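Local coordinates for protein tryptophanyl-tRNA synthetase (Mycoplasma pneumoniae, PDB 2YY5) that probably catalyses the ATP-dependent attachment of tryptophan to its cognate tRNA, working as a homodimeric class I aminoacyl-tRNA synthetase, at residues Q265-T268 with N269-N273. The protein carries 1 engineered substitution. Sequence-based numbering, arbitrary orientation.
Sequences QSLT and NQLGN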
loop_
_atom_site.group_PDB
_atom_site.type_symbol
_atom_site.label_atom_id
_atom_site.label_comp_id
_atom_site.label_asym_id
_atom_site.label_seq_id
_atom_site.Cartn_x
_atom_site.Cartn_y
_atom_site.Cartn_z
ATOM N N GLN B 265 -38.656 23.753 -9.183
ATOM C CA GLN B 265 -40.024 23.300 -8.941
ATOM C C GLN B 265 -40.945 23.911 -9.997
ATOM O O GLN B 265 -41.773 23.224 -10.594
ATOM C CB GLN B 265 -40.495 23.754 -7.559
ATOM C CG GLN B 265 -41.878 23.284 -7.197
ATOM C CD GLN B 265 -41.944 21.780 -7.069
ATOM O OE1 GLN B 265 -41.207 21.185 -6.285
ATOM N NE2 GLN B 265 -42.827 21.155 -7.839
ATOM N N SER B 266 -40.789 25.213 -10.212
ATOM C CA SER B 266 -41.592 25.944 -11.177
ATOM C C SER B 266 -41.283 25.464 -12.573
ATOM O O SER B 266 -42.170 25.368 -13.417
ATOM C CB SER B 266 -41.296 27.439 -11.093
ATOM O OG SER B 266 -41.488 27.918 -9.776
ATOM N N LEU B 267 -40.012 25.167 -12.816
ATOM C CA LEU B 267 -39.598 24.707 -14.127
ATOM C C LEU B 267 -40.260 23.361 -14.433
ATOM O O LEU B 267 -40.849 23.190 -15.499
ATOM C CB LEU B 267 -38.074 24.581 -14.189
ATOM C CG LEU B 267 -37.396 24.772 -15.550
ATOM C CD1 LEU B 267 -35.954 24.301 -15.469
ATOM C CD2 LEU B 267 -38.127 23.995 -16.620
ATOM N N THR B 268 -40.186 22.412 -13.502
ATOM C CA THR B 268 -40.787 21.105 -13.742
ATOM C C THR B 268 -42.315 21.184 -13.836
ATOM O O THR B 268 -42.942 20.421 -14.575
ATOM C CB THR B 268 -40.364 20.067 -12.662
ATOM O OG1 THR B 268 -40.912 18.785 -12.995
ATOM C CG2 THR B 268 -40.841 20.483 -11.277
ATOM N N ASN B 269 -42.916 22.111 -13.100
ATOM C CA ASN B 269 -44.364 22.274 -13.152
ATOM C C ASN B 269 -44.735 22.796 -14.536
ATOM O O ASN B 269 -45.637 22.278 -15.191
ATOM C CB ASN B 269 -44.823 23.256 -12.077
ATOM C CG ASN B 269 -44.881 22.626 -10.704
ATOM O OD1 ASN B 269 -44.096 21.733 -10.387
ATOM N ND2 ASN B 269 -45.806 23.094 -9.875
ATOM N N GLN B 270 -44.020 23.822 -14.975
ATOM C CA GLN B 270 -44.239 24.426 -16.279
ATOM C C GLN B 270 -44.048 23.407 -17.405
ATOM O O GLN B 270 -44.625 23.546 -18.485
ATOM C CB GLN B 270 -43.272 25.607 -16.446
ATOM C CG GLN B 270 -42.835 25.918 -17.876
ATOM C CD GLN B 270 -41.724 26.960 -17.935
ATOM O OE1 GLN B 270 -41.150 27.220 -18.997
ATOM N NE2 GLN B 270 -41.421 27.564 -16.788
ATOM N N LEU B 271 -43.254 22.371 -17.148
ATOM C CA LEU B 271 -42.977 21.358 -18.164
ATOM C C LEU B 271 -43.852 20.100 -18.168
ATOM O O LEU B 271 -44.091 19.525 -19.228
ATOM C CB LEU B 271 -41.498 20.958 -18.094
ATOM C CG LEU B 271 -40.506 21.705 -19.000
ATOM C CD1 LEU B 271 -40.691 23.208 -18.909
ATOM C CD2 LEU B 271 -39.100 21.315 -18.602
ATOM N N GLY B 272 -44.328 19.671 -17.002
ATOM C CA GLY B 272 -45.161 18.479 -16.945
ATOM C C GLY B 272 -44.309 17.229 -16.836
ATOM O O GLY B 272 -43.097 17.294 -17.019
ATOM N N ASN B 273 -44.924 16.084 -16.562
ATOM C CA ASN B 273 -44.152 14.854 -16.413
ATOM C C ASN B 273 -43.746 14.172 -17.713
ATOM O O ASN B 273 -42.894 13.284 -17.702
ATOM C CB ASN B 273 -44.910 13.845 -15.545
ATOM C CG ASN B 273 -44.005 12.737 -15.014
ATOM O OD1 ASN B 273 -44.479 11.759 -14.433
ATOM N ND2 ASN B 273 -42.694 12.894 -15.204
#
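Helix 265-271, a short amphipathic helix away from the active site, carries a side-chain amide bridge between Gln265 and Asn269, one helical turn apart. Gln265 NE2 donates to Asn269 OD1 at 2.9 Å, with an N-H...O angle of 143°, the donor tilted from the carbonyl plane while the two amide planes stand 82° apart. A bend at chi2 (65°) curls the Gln265 chain back to reach this oxygen, which also sits close to Gln265 O without bonding to it. Asn269 N donates to Gln265 O as well, so the two residues are joined twice. The same i to i+4 pattern links Gln270 N to Ser266 O at 2.9 Å. Near the C-terminal end Thr268 O accepts from Gly272 N (2.9 Å) and, weakly, from Leu271 N, which also bonds weakly to Leu267 O. Gly272 then leaves helical geometry with positive phi. On the buried face Leu267 CD2 meets Leu271 CD2 at 3.5 Å; Leu267 and Thr268 pack on Leu259 of helix 246-259, and Leu267 also touches Glu293 and Ala294 of helix 284-308. The chemistry thus divides by face: apolar contacts on the buried side, whereas the side-chain amides of Gln265 and Asn269, as modelled, pair on the exposed one.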